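Local coordinates for polyketide synthase associated protein 5 (Mycobacterium tuberculosis, PDB 1Q9J), which probably catalyses the final step of dimycocerosate ester synthesis, transferring mycocerosyl groups from mycocerosic acid synthase onto phthiocerol, phthiodiolone and phenolphthiocerol, at residues G32-D37 with P357-E362; E138-Y143 with M353-G358; A244-E249 with P340-T345; L376-C381 with E391-I396. All blocks are in the same frame, centred on the assembly; numbering follows the deposited sequence.

Interaction 1: G32-D37 with P357-E362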
loop_
_atom_site.group_PDB
_atom_site.type_symbol
_atom_site.label_atom_id
_atom_site.label_comp_id
_atom_site.label_asym_id
_atom_site.label_seq_id
_atom_site.Cartn_x
_atom_site.Cartn_y
_atom_site.Cartn_z
ATOM N N GLY A 32 1.802 16.769 -20.994
ATOM C CA GLY A 32 1.684 18.215 -20.973
ATOM C C GLY A 32 2.980 18.853 -20.514
ATOM O O GLY A 32 4.031 18.208 -20.495
ATOM N N VAL A 33 2.904 20.121 -20.129
ATOM C CA VAL A 33 4.083 20.858 -19.686
ATOM C C VAL A 33 4.275 20.895 -18.166
ATOM O O VAL A 33 3.478 21.483 -17.437
ATOM C CB VAL A 33 4.046 22.303 -20.230
ATOM C CG1 VAL A 33 5.300 23.063 -19.811
ATOM C CG2 VAL A 33 3.926 22.264 -21.746
ATOM N N ILE A 34 5.354 20.265 -17.710
ATOM C CA ILE A 34 5.702 20.204 -16.298
ATOM C C ILE A 34 6.565 21.406 -15.921
ATOM O O ILE A 34 7.740 21.454 -16.261
ATOM C CB ILE A 34 6.489 18.902 -15.981
ATOM C CG1 ILE A 34 5.548 17.711 -15.967
ATOM C CG2 ILE A 34 7.202 19.018 -14.651
ATOM C CD1 ILE A 34 5.000 17.367 -17.309
ATOM N N ASP A 35 5.977 22.379 -15.233
ATOM C CA ASP A 35 6.710 23.574 -14.814
ATOM C C ASP A 35 7.626 23.222 -13.642
ATOM O O ASP A 35 7.376 23.605 -12.498
ATOM C CB ASP A 35 5.716 24.676 -14.422
ATOM C CG ASP A 35 6.380 25.875 -13.753
ATOM O OD1 ASP A 35 5.696 26.911 -13.573
ATOM O OD2 ASP A 35 7.575 25.793 -13.389
ATOM N N VAL A 36 8.695 22.495 -13.946
ATOM C CA VAL A 36 9.663 22.049 -12.944
ATOM C C VAL A 36 9.928 23.013 -11.774
ATOM O O VAL A 36 9.951 22.582 -10.619
ATOM C CB VAL A 36 11.024 21.671 -13.614
ATOM C CG1 VAL A 36 12.019 21.181 -12.559
ATOM C CG2 VAL A 36 10.806 20.580 -14.658
ATOM N N ASP A 37 10.138 24.300 -12.053
ATOM C CA ASP A 37 10.403 25.264 -10.980
ATOM C C ASP A 37 9.300 25.260 -9.922
ATOM O O ASP A 37 9.580 25.251 -8.717
ATOM C CB ASP A 37 10.560 26.687 -11.542
ATOM C CG ASP A 37 11.940 26.940 -12.150
ATOM O OD1 ASP A 37 12.875 26.155 -11.863
ATOM O OD2 ASP A 37 12.089 27.935 -12.902
ATOM N N PRO A 357 -4.306 23.450 -15.628
ATOM C CA PRO A 357 -4.703 23.362 -17.039
ATOM C C PRO A 357 -3.524 23.090 -17.981
ATOM O O PRO A 357 -2.516 23.799 -17.971
ATOM C CB PRO A 357 -5.369 24.714 -17.293
ATOM C CG PRO A 357 -4.625 25.630 -16.362
ATOM C CD PRO A 357 -4.527 24.811 -15.103
ATOM N N GLY A 358 -3.665 22.047 -18.788
ATOM C CA GLY A 358 -2.614 21.680 -19.714
ATOM C C GLY A 358 -1.916 20.390 -19.321
ATOM O O GLY A 358 -1.265 19.734 -20.145
ATOM N N LEU A 359 -2.037 20.014 -18.055
ATOM C CA LEU A 359 -1.409 18.784 -17.593
ATOM C C LEU A 359 -2.514 17.800 -17.271
ATOM O O LEU A 359 -3.592 18.192 -16.847
ATOM C CB LEU A 359 -0.562 19.042 -16.346
ATOM C CG LEU A 359 0.841 18.428 -16.301
ATOM C CD1 LEU A 359 1.448 18.791 -14.965
ATOM C CD2 LEU A 359 0.804 16.914 -16.485
ATOM N N GLU A 360 -2.247 16.523 -17.487
ATOM C CA GLU A 360 -3.236 15.501 -17.223
ATOM C C GLU A 360 -2.551 14.186 -16.917
ATOM O O GLU A 360 -1.527 13.852 -17.512
ATOM C CB GLU A 360 -4.165 15.343 -18.430
ATOM C CG GLU A 360 -5.334 16.324 -18.469
ATOM C CD GLU A 360 -5.525 16.972 -19.832
ATOM O OE1 GLU A 360 -4.800 17.947 -20.138
ATOM O OE2 GLU A 360 -6.391 16.502 -20.605
ATOM N N ILE A 361 -3.118 13.450 -15.974
ATOM C CA ILE A 361 -2.576 12.164 -15.576
ATOM C C ILE A 361 -3.054 11.076 -16.527
ATOM O O ILE A 361 -4.248 10.960 -16.773
ATOM C CB ILE A 361 -3.057 11.812 -14.175
ATOM C CG1 ILE A 361 -2.625 12.916 -13.201
ATOM C CG2 ILE A 361 -2.557 10.428 -13.789
ATOM C CD1 ILE A 361 -3.131 12.739 -11.787
ATOM N N GLU A 362 -2.138 10.274 -17.059
ATOM C CA GLU A 362 -2.533 9.203 -17.977
ATOM C C GLU A 362 -2.499 7.839 -17.318
ATOM O O GLU A 362 -3.197 6.922 -17.738
ATOM C CB GLU A 362 -1.635 9.204 -19.222
ATOM C CG GLU A 362 -1.888 10.392 -20.123
ATOM C CD GLU A 362 -3.348 10.483 -20.558
ATOM O OE1 GLU A 362 -3.806 11.614 -20.856
ATOM O OE2 GLU A 362 -4.034 9.427 -20.608
#
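The shortest polar approach across this contact is a CA-H...O contact from G32 CA to G358 O, 3.4 Å, with an angle of 147° at the hydrogen. V33 N lies farther from the same oxygen, and no classical hydrogen bond joins 32-37 to 357-362. Two glycines meet here backbone to backbone, both at positive phi (138° at G32); because G32 has no CB to run into G358 O, the two backbones can come this near. Beside it the contact is apolar and slack. The end of L359 comes near the V33 carbonyl, CD1 4.2 Å from V33 O, and I34 brings CD1 to 4.3 Å from L359 CD2. L359 also rests on L30 and Y143, so its buried side chain belongs to a wider core. Past I34 the chain turns: V36 N bonds to I34 O at 2.7 Å, an inverse gamma turn centred on D35, whose carboxylate caps A38 N. Strand 360-368 is the edge strand beside 23-31 in a sheet otherwise built from N-terminal strands, consistent with the crossover of a C-terminal strand into the N-terminal domain in the CoA-dependent acyltransferase fold.

Interaction 2: E138-Y143 with M353-G358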
loop_
_atom_site.group_PDB
_atom_site.type_symbol
_atom_site.label_atom_id
_atom_site.label_comp_id
_atom_site.label_asym_id
_atom_site.label_seq_id
_atom_site.Cartn_x
_atom_site.Cartn_y
_atom_site.Cartn_z
ATOM N N GLU A 138 -1.189 15.723 -1.665
ATOM C CA GLU A 138 -0.779 17.032 -1.198
ATOM C C GLU A 138 0.191 17.663 -2.210
ATOM O O GLU A 138 0.038 18.832 -2.595
ATOM C CB GLU A 138 -0.080 16.918 0.144
ATOM C CG GLU A 138 0.163 18.251 0.818
ATOM C CD GLU A 138 0.809 18.095 2.172
ATOM O OE1 GLU A 138 0.275 17.305 3.005
ATOM O OE2 GLU A 138 1.840 18.781 2.400
ATOM N N LEU A 139 1.191 16.887 -2.628
ATOM C CA LEU A 139 2.176 17.354 -3.597
ATOM C C LEU A 139 1.495 17.997 -4.819
ATOM O O LEU A 139 1.746 19.165 -5.131
ATOM C CB LEU A 139 3.064 16.188 -4.066
ATOM C CG LEU A 139 4.009 16.492 -5.251
ATOM C CD1 LEU A 139 5.144 17.399 -4.794
ATOM C CD2 LEU A 139 4.564 15.188 -5.793
ATOM N N PHE A 140 0.642 17.235 -5.504
ATOM C CA PHE A 140 -0.057 17.755 -6.668
ATOM C C PHE A 140 -0.979 18.928 -6.309
ATOM O O PHE A 140 -1.249 19.800 -7.145
ATOM C CB PHE A 140 -0.905 16.683 -7.326
ATOM C CG PHE A 140 -0.140 15.710 -8.177
ATOM C CD1 PHE A 140 0.526 14.634 -7.601
ATOM C CD2 PHE A 140 -0.207 15.786 -9.567
ATOM C CE1 PHE A 140 1.106 13.620 -8.401
ATOM C CE2 PHE A 140 0.370 14.782 -10.385
ATOM C CZ PHE A 140 1.020 13.699 -9.797
ATOM N N SER A 141 -1.480 18.954 -5.079
ATOM C CA SER A 141 -2.344 20.045 -4.677
ATOM C C SER A 141 -1.505 21.314 -4.612
ATOM O O SER A 141 -1.968 22.390 -4.950
ATOM C CB SER A 141 -2.974 19.761 -3.308
ATOM O OG SER A 141 -3.502 20.960 -2.725
ATOM N N ARG A 142 -0.256 21.173 -4.194
ATOM C CA ARG A 142 0.626 22.323 -4.086
ATOM C C ARG A 142 1.189 22.717 -5.441
ATOM O O ARG A 142 1.456 23.889 -5.692
ATOM C CB ARG A 142 1.769 22.027 -3.121
ATOM C CG ARG A 142 1.311 21.330 -1.851
ATOM C CD ARG A 142 2.355 21.406 -0.757
ATOM N NE ARG A 142 2.200 22.630 -0.001
ATOM C CZ ARG A 142 1.923 22.673 1.295
ATOM N NH1 ARG A 142 1.777 21.549 1.985
ATOM N NH2 ARG A 142 1.768 23.849 1.895
ATOM N N TYR A 143 1.387 21.740 -6.315
ATOM C CA TYR A 143 1.900 22.042 -7.639
ATOM C C TYR A 143 0.874 22.908 -8.359
ATOM O O TYR A 143 1.213 23.945 -8.916
ATOM C CB TYR A 143 2.136 20.758 -8.421
ATOM C CG TYR A 143 2.530 21.016 -9.851
ATOM C CD1 TYR A 143 3.767 21.575 -10.171
ATOM C CD2 TYR A 143 1.659 20.713 -10.890
ATOM C CE1 TYR A 143 4.123 21.818 -11.499
ATOM C CE2 TYR A 143 2.001 20.951 -12.215
ATOM C CZ TYR A 143 3.234 21.501 -12.513
ATOM O OH TYR A 143 3.574 21.703 -13.825
ATOM N N MET A 353 -7.343 14.086 -8.102
ATOM C CA MET A 353 -6.014 14.640 -7.898
ATOM C C MET A 353 -5.782 15.854 -8.781
ATOM O O MET A 353 -5.656 15.734 -9.997
ATOM C CB MET A 353 -4.959 13.581 -8.190
ATOM C CG MET A 353 -3.541 14.033 -7.925
ATOM S SD MET A 353 -2.619 12.736 -7.090
ATOM C CE MET A 353 -2.514 11.496 -8.396
ATOM N N ARG A 354 -5.718 17.019 -8.148
ATOM C CA ARG A 354 -5.516 18.287 -8.837
ATOM C C ARG A 354 -4.327 18.351 -9.798
ATOM O O ARG A 354 -3.227 17.898 -9.484
ATOM C CB ARG A 354 -5.372 19.406 -7.810
ATOM C CG ARG A 354 -6.522 19.508 -6.832
ATOM C CD ARG A 354 -6.279 20.646 -5.861
ATOM N NE ARG A 354 -5.966 21.882 -6.568
ATOM C CZ ARG A 354 -5.552 22.999 -5.981
ATOM N NH1 ARG A 354 -5.398 23.042 -4.664
ATOM N NH2 ARG A 354 -5.286 24.074 -6.712
ATOM N N THR A 355 -4.571 18.929 -10.972
ATOM C CA THR A 355 -3.563 19.112 -12.011
ATOM C C THR A 355 -3.982 20.357 -12.767
ATOM O O THR A 355 -5.079 20.403 -13.318
ATOM C CB THR A 355 -3.534 17.957 -13.019
ATOM O OG1 THR A 355 -4.851 17.754 -13.540
ATOM C CG2 THR A 355 -3.030 16.679 -12.364
ATOM N N PRO A 356 -3.112 21.377 -12.809
ATOM C CA PRO A 356 -3.399 22.634 -13.502
ATOM C C PRO A 356 -3.768 22.412 -14.968
ATOM O O PRO A 356 -3.580 21.322 -15.511
ATOM C CB PRO A 356 -2.104 23.417 -13.338
ATOM C CG PRO A 356 -1.080 22.347 -13.379
ATOM C CD PRO A 356 -1.682 21.292 -12.473
ATOM N N PRO A 357 -4.306 23.450 -15.628
ATOM C CA PRO A 357 -4.703 23.362 -17.039
ATOM C C PRO A 357 -3.524 23.090 -17.981
ATOM O O PRO A 357 -2.516 23.799 -17.971
ATOM C CB PRO A 357 -5.369 24.714 -17.293
ATOM C CG PRO A 357 -4.625 25.630 -16.362
ATOM C CD PRO A 357 -4.527 24.811 -15.103
ATOM N N GLY A 358 -3.665 22.047 -18.788
ATOM C CA GLY A 358 -2.614 21.680 -19.714
ATOM C C GLY A 358 -1.916 20.390 -19.321
ATOM O O GLY A 358 -1.265 19.734 -20.145
#
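A Met-aromatic contact between M353 and F140 ties the loop before strand 360-368 to the flank of helix 129-148. M353 SD lies over one face of the F140 ring, 4.1 Å from its centroid and 26° off the normal, and CG of the same methionine makes a CH-pi contact over that face. The methionine reaches there because CG stands anti to the backbone N (chi1 -176°) before the chain bends at chi2 and chi3. F140 CB packs 3.4 Å from R354 O, and the side chains of T355 and F140 lie side by side, T355 CG2 4.1 Å from F140 CD2. One turn on, the P356 ring crosses the Y143 side chain at about a right angle, its CG 3.6 Å from Y143 CE2. R354 folds over the helix, its guanidinium carrying S141 O above one face at a height of 3.5 Å; NH2 is held by a salt bridge to D145 farther along the helix. The apolar grip thus lies inside and the charged one toward the surface. L118 of strand 117-123 packs against F140, I361 and I364 of strand 360-368 touch M353, and helix 36-49 lies along the side of the helix that bears E138 and R142.

Interaction 3: A244-E249 with P340-T345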
loop_
_atom_site.group_PDB
_atom_site.type_symbol
_atom_site.label_atom_id
_atom_site.label_comp_id
_atom_site.label_asym_id
_atom_site.label_seq_id
_atom_site.Cartn_x
_atom_site.Cartn_y
_atom_site.Cartn_z
ATOM N N ALA A 244 -12.482 -14.224 -6.039
ATOM C CA ALA A 244 -11.842 -14.627 -7.282
ATOM C C ALA A 244 -10.384 -15.022 -7.033
ATOM O O ALA A 244 -9.905 -16.044 -7.533
ATOM C CB ALA A 244 -11.913 -13.500 -8.307
ATOM N N ILE A 245 -9.672 -14.210 -6.266
ATOM C CA ILE A 245 -8.282 -14.494 -5.953
ATOM C C ILE A 245 -8.171 -15.802 -5.166
ATOM O O ILE A 245 -7.392 -16.685 -5.521
ATOM C CB ILE A 245 -7.678 -13.334 -5.127
ATOM C CG1 ILE A 245 -7.584 -12.105 -6.006
ATOM C CG2 ILE A 245 -6.312 -13.708 -4.574
ATOM C CD1 ILE A 245 -7.320 -10.858 -5.253
ATOM N N LEU A 246 -8.959 -15.922 -4.101
ATOM C CA LEU A 246 -8.925 -17.114 -3.261
ATOM C C LEU A 246 -9.317 -18.401 -3.993
ATOM O O LEU A 246 -8.745 -19.465 -3.737
ATOM C CB LEU A 246 -9.808 -16.910 -2.026
ATOM C CG LEU A 246 -9.215 -15.993 -0.954
ATOM C CD1 LEU A 246 -10.287 -15.581 0.027
ATOM C CD2 LEU A 246 -8.071 -16.716 -0.247
ATOM N N LEU A 247 -10.289 -18.314 -4.896
ATOM C CA LEU A 247 -10.701 -19.493 -5.653
ATOM C C LEU A 247 -9.515 -19.972 -6.471
ATOM O O LEU A 247 -9.045 -21.104 -6.307
ATOM C CB LEU A 247 -11.865 -19.154 -6.583
ATOM C CG LEU A 247 -13.184 -18.956 -5.843
ATOM C CD1 LEU A 247 -14.270 -18.598 -6.820
ATOM C CD2 LEU A 247 -13.527 -20.223 -5.087
ATOM N N THR A 248 -9.036 -19.085 -7.341
ATOM C CA THR A 248 -7.896 -19.361 -8.204
ATOM C C THR A 248 -6.712 -19.957 -7.448
ATOM O O THR A 248 -6.051 -20.861 -7.946
ATOM C CB THR A 248 -7.417 -18.084 -8.912
ATOM O OG1 THR A 248 -8.494 -17.522 -9.675
ATOM C CG2 THR A 248 -6.246 -18.401 -9.836
ATOM N N GLU A 249 -6.442 -19.460 -6.247
ATOM C CA GLU A 249 -5.324 -19.985 -5.483
ATOM C C GLU A 249 -5.477 -21.475 -5.266
ATOM O O GLU A 249 -4.500 -22.216 -5.315
ATOM C CB GLU A 249 -5.208 -19.280 -4.135
ATOM C CG GLU A 249 -4.465 -17.955 -4.181
ATOM C CD GLU A 249 -3.018 -18.109 -4.630
ATOM O OE1 GLU A 249 -2.326 -19.014 -4.112
ATOM O OE2 GLU A 249 -2.575 -17.315 -5.488
ATOM N N PRO A 340 0.710 -21.561 2.206
ATOM C CA PRO A 340 1.003 -20.262 1.599
ATOM C C PRO A 340 -0.088 -19.229 1.850
ATOM O O PRO A 340 -1.218 -19.397 1.398
ATOM C CB PRO A 340 1.131 -20.599 0.117
ATOM C CG PRO A 340 1.702 -21.958 0.144
ATOM C CD PRO A 340 0.878 -22.639 1.222
ATOM N N LEU A 341 0.263 -18.169 2.575
ATOM C CA LEU A 341 -0.677 -17.103 2.876
ATOM C C LEU A 341 -0.932 -16.286 1.629
ATOM O O LEU A 341 -0.042 -16.103 0.798
ATOM C CB LEU A 341 -0.135 -16.177 3.963
ATOM C CG LEU A 341 -0.454 -16.484 5.419
ATOM C CD1 LEU A 341 0.172 -17.810 5.808
ATOM C CD2 LEU A 341 0.081 -15.365 6.298
ATOM N N VAL A 342 -2.160 -15.801 1.504
ATOM C CA VAL A 342 -2.541 -14.980 0.370
ATOM C C VAL A 342 -2.793 -13.575 0.899
ATOM O O VAL A 342 -3.710 -13.362 1.694
ATOM C CB VAL A 342 -3.820 -15.502 -0.293
ATOM C CG1 VAL A 342 -4.143 -14.683 -1.532
ATOM C CG2 VAL A 342 -3.650 -16.956 -0.642
ATOM N N PHE A 343 -1.959 -12.628 0.476
ATOM C CA PHE A 343 -2.099 -11.243 0.902
ATOM C C PHE A 343 -2.694 -10.413 -0.206
ATOM O O PHE A 343 -2.259 -10.488 -1.354
ATOM C CB PHE A 343 -0.754 -10.620 1.273
ATOM C CG PHE A 343 -0.165 -11.154 2.533
ATOM C CD1 PHE A 343 0.671 -12.260 2.507
ATOM C CD2 PHE A 343 -0.460 -10.560 3.755
ATOM C CE1 PHE A 343 1.217 -12.782 3.694
ATOM C CE2 PHE A 343 0.073 -11.064 4.958
ATOM C CZ PHE A 343 0.914 -12.178 4.925
ATOM N N CYS A 344 -3.699 -9.622 0.130
ATOM C CA CYS A 344 -4.293 -8.762 -0.871
ATOM C C CYS A 344 -4.679 -7.420 -0.265
ATOM O O CYS A 344 -5.357 -7.372 0.763
ATOM C CB CYS A 344 -5.507 -9.440 -1.505
ATOM S SG CYS A 344 -6.330 -8.376 -2.699
ATOM N N THR A 345 -4.218 -6.339 -0.899
ATOM C CA THR A 345 -4.503 -4.975 -0.450
ATOM C C THR A 345 -5.508 -4.297 -1.340
ATOM O O THR A 345 -5.325 -4.210 -2.550
ATOM C CB THR A 345 -3.287 -4.052 -0.479
ATOM O OG1 THR A 345 -2.214 -4.644 0.249
ATOM C CG2 THR A 345 -3.648 -2.703 0.152
#
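I245 and E249, one helical turn apart, meet V342 in two different ways. The tight part is formed by I245, V342 and C344. I245 CG2 lies 3.9 Å from V342 CG1, and I245 CD1 extends to C344 SG at 3.7 Å, so one isoleucine spans the two strand residues whose side chains face the helix. V342 places CG1 anti to its own N (chi1 -176°), offering that methyl to I245 and the other, CG2, to E249. L246 is more distant, CD2 4.4 Å from V342 CB. Toward exposed P340, just before the strand, and partly exposed E249 the contact thins. There the methylenes of E249 slide past V342 in the opposite direction, CG lying 3.8 Å from V342 CG2. The aliphatic part of E249 thus packs while its carboxylate is bonded to Y379 OH and, by a salt bridge, to R253. The segments 244-249 and 342-345 run nearly antiparallel, at 159° with axes 10.1 Å apart, a helix laid on a sheet. Helix 399-412 flanks I245 and T248, helix 300-317 covers L246 and L247, and I260 of strand 260-267 packs against both L246 and V342.

Interaction 4: L376-C381 with E391-I396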
loop_
_atom_site.group_PDB
_atom_site.type_symbol
_atom_site.label_atom_id
_atom_site.label_comp_id
_atom_site.label_asym_id
_atom_site.label_seq_id
_atom_site.Cartn_x
_atom_site.Cartn_y
_atom_site.Cartn_z
ATOM N N LEU A 376 7.814 -11.384 -0.767
ATOM C CA LEU A 376 6.607 -10.609 -0.885
ATOM C C LEU A 376 5.650 -11.165 -1.916
ATOM O O LEU A 376 5.751 -10.858 -3.103
ATOM C CB LEU A 376 6.939 -9.158 -1.232
ATOM C CG LEU A 376 5.732 -8.221 -1.351
ATOM C CD1 LEU A 376 5.084 -8.089 0.012
ATOM C CD2 LEU A 376 6.163 -6.870 -1.872
ATOM N N ASP A 377 4.727 -12.005 -1.475
ATOM C CA ASP A 377 3.747 -12.536 -2.407
ATOM C C ASP A 377 2.475 -11.745 -2.113
ATOM O O ASP A 377 1.789 -12.018 -1.132
ATOM C CB ASP A 377 3.511 -14.023 -2.158
ATOM C CG ASP A 377 3.212 -14.769 -3.427
ATOM O OD1 ASP A 377 2.458 -14.208 -4.265
ATOM O OD2 ASP A 377 3.731 -15.904 -3.587
ATOM N N LEU A 378 2.152 -10.769 -2.952
ATOM C CA LEU A 378 0.975 -9.960 -2.684
ATOM C C LEU A 378 0.096 -9.597 -3.881
ATOM O O LEU A 378 0.599 -9.325 -4.966
ATOM C CB LEU A 378 1.409 -8.677 -1.964
ATOM C CG LEU A 378 0.350 -7.587 -1.734
ATOM C CD1 LEU A 378 -0.120 -7.583 -0.291
ATOM C CD2 LEU A 378 0.942 -6.255 -2.096
ATOM N N TYR A 379 -1.224 -9.600 -3.673
ATOM C CA TYR A 379 -2.187 -9.237 -4.719
ATOM C C TYR A 379 -2.698 -7.827 -4.386
ATOM O O TYR A 379 -2.573 -7.365 -3.255
ATOM C CB TYR A 379 -3.377 -10.209 -4.749
ATOM C CG TYR A 379 -3.098 -11.567 -5.363
ATOM C CD1 TYR A 379 -2.719 -12.650 -4.571
ATOM C CD2 TYR A 379 -3.216 -11.767 -6.743
ATOM C CE1 TYR A 379 -2.467 -13.895 -5.132
ATOM C CE2 TYR A 379 -2.964 -13.008 -7.317
ATOM C CZ TYR A 379 -2.593 -14.072 -6.505
ATOM O OH TYR A 379 -2.355 -15.313 -7.058
ATOM N N SER A 380 -3.286 -7.150 -5.361
ATOM C CA SER A 380 -3.776 -5.807 -5.131
ATOM C C SER A 380 -4.733 -5.387 -6.237
ATOM O O SER A 380 -4.645 -5.892 -7.346
ATOM C CB SER A 380 -2.584 -4.853 -5.062
ATOM O OG SER A 380 -2.835 -3.639 -5.779
ATOM N N CYS A 381 -5.649 -4.472 -5.949
ATOM C CA CYS A 381 -6.579 -4.050 -6.986
ATOM C C CYS A 381 -6.948 -2.592 -6.817
ATOM O O CYS A 381 -6.711 -2.017 -5.763
ATOM C CB CYS A 381 -7.843 -4.920 -6.956
ATOM S SG CYS A 381 -8.755 -4.872 -5.402
ATOM N N GLU A 391 -3.358 -6.801 -9.749
ATOM C CA GLU A 391 -1.905 -6.792 -9.659
ATOM C C GLU A 391 -1.354 -7.892 -8.768
ATOM O O GLU A 391 -1.982 -8.307 -7.796
ATOM C CB GLU A 391 -1.402 -5.450 -9.137
ATOM C CG GLU A 391 -1.564 -4.308 -10.100
ATOM C CD GLU A 391 -0.777 -3.090 -9.669
ATOM O OE1 GLU A 391 -0.873 -2.039 -10.335
ATOM O OE2 GLU A 391 -0.062 -3.185 -8.651
ATOM N N HIS A 392 -0.164 -8.355 -9.114
ATOM C CA HIS A 392 0.504 -9.383 -8.346
ATOM C C HIS A 392 1.934 -8.840 -8.229
ATOM O O HIS A 392 2.579 -8.511 -9.234
ATOM C CB HIS A 392 0.461 -10.705 -9.103
ATOM C CG HIS A 392 0.610 -11.913 -8.227
ATOM N ND1 HIS A 392 1.173 -11.861 -6.969
ATOM C CD2 HIS A 392 0.340 -13.217 -8.464
ATOM C CE1 HIS A 392 1.249 -13.085 -6.472
ATOM N NE2 HIS A 392 0.753 -13.926 -7.359
ATOM N N HIS A 393 2.382 -8.715 -6.983
ATOM C CA HIS A 393 3.685 -8.186 -6.633
ATOM C C HIS A 393 4.546 -9.285 -6.083
ATOM O O HIS A 393 4.031 -10.228 -5.489
ATOM C CB HIS A 393 3.551 -7.125 -5.549
ATOM C CG HIS A 393 2.782 -5.921 -5.974
ATOM N ND1 HIS A 393 3.393 -4.751 -6.368
ATOM C CD2 HIS A 393 1.450 -5.700 -6.064
ATOM C CE1 HIS A 393 2.470 -3.859 -6.679
ATOM N NE2 HIS A 393 1.281 -4.411 -6.503
ATOM N N GLY A 394 5.859 -9.165 -6.263
ATOM C CA GLY A 394 6.756 -10.173 -5.729
ATOM C C GLY A 394 7.443 -11.073 -6.725
ATOM O O GLY A 394 6.964 -11.284 -7.841
ATOM N N HIS A 395 8.580 -11.609 -6.296
ATOM C CA HIS A 395 9.383 -12.515 -7.115
ATOM C C HIS A 395 8.712 -13.886 -7.167
ATOM O O HIS A 395 8.899 -14.715 -6.275
ATOM C CB HIS A 395 10.782 -12.666 -6.511
ATOM C CG HIS A 395 11.531 -11.376 -6.377
ATOM N ND1 HIS A 395 11.961 -10.644 -7.463
ATOM C CD2 HIS A 395 11.939 -10.694 -5.281
ATOM C CE1 HIS A 395 12.605 -9.568 -7.041
ATOM N NE2 HIS A 395 12.606 -9.575 -5.721
ATOM N N ILE A 396 7.931 -14.125 -8.211
ATOM C CA ILE A 396 7.248 -15.399 -8.348
ATOM C C ILE A 396 7.277 -15.900 -9.788
ATOM O O ILE A 396 7.342 -15.105 -10.736
ATOM C CB ILE A 396 5.773 -15.303 -7.883
ATOM C CG1 ILE A 396 5.032 -14.248 -8.711
ATOM C CG2 ILE A 396 5.717 -14.957 -6.404
ATOM C CD1 ILE A 396 3.543 -14.422 -8.725
#
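Y379 and H392 stack face to face across a non-hydrogen-bonded antiparallel pair, ring centroids 4.0 Å apart and planes inclined by 27°. Their side chains cross obliquely: the tyrosine leaves its strand with CG beside the backbone N, the histidine with CG anti to it (chi1 -157°), and the rings converge on one sheet face. The stack puts Y379 CZ over one face of the imidazole, toward its rim. H392 ND1 donates to L378 O at 3.3 Å, a bent bond from above the carbonyl plane. L378 O is gripped twice, for H393 N also reaches it, at 2.8 Å and nearly straight on. On the other sheet face L378 and H393 lie side by side and point the same way, with CD2 atoms 4.0 Å apart. H393 NE2 makes a weak bond to E391 OE2, and E391 also has a salt bridge to R215, a chain of polar partners beside S380. Past the ends of the strands the D377 and I396 side chains cross at about a right angle, I396 CG2 3.6 Å from D377 OD2. The pair belongs to the hairpin of strands 378-384 and 387-393. Strand 342-345 lies beside L378 and Y379, strand 213-216 beyond H392, and helix 399-412 covers Y379 and H392 on their face.

How the interactions relate
The four contacts fall into two groups. Interactions 1 and 2 share P357 and G358 and touch through Y143, whose OH lies 2.9 Å from D35 N, a probable hydrogen bond. Interactions 3 and 4 meet where strands 342-345 and 378-384 are neighbours, F343 O 2.7 Å from Y379 N (a probable hydrogen bond), and at E249 on the helix packed against them. Between the groups, centres are 30 to 38 Å apart, although the nearest atoms of interactions 1 and 4 come within about 12 Å. Interaction 4 lies nearest the probable active site; the side chain of L376 is about 8 Å from that of H124, probably the proton acceptor. Interactions 1 to 3 lie away from it.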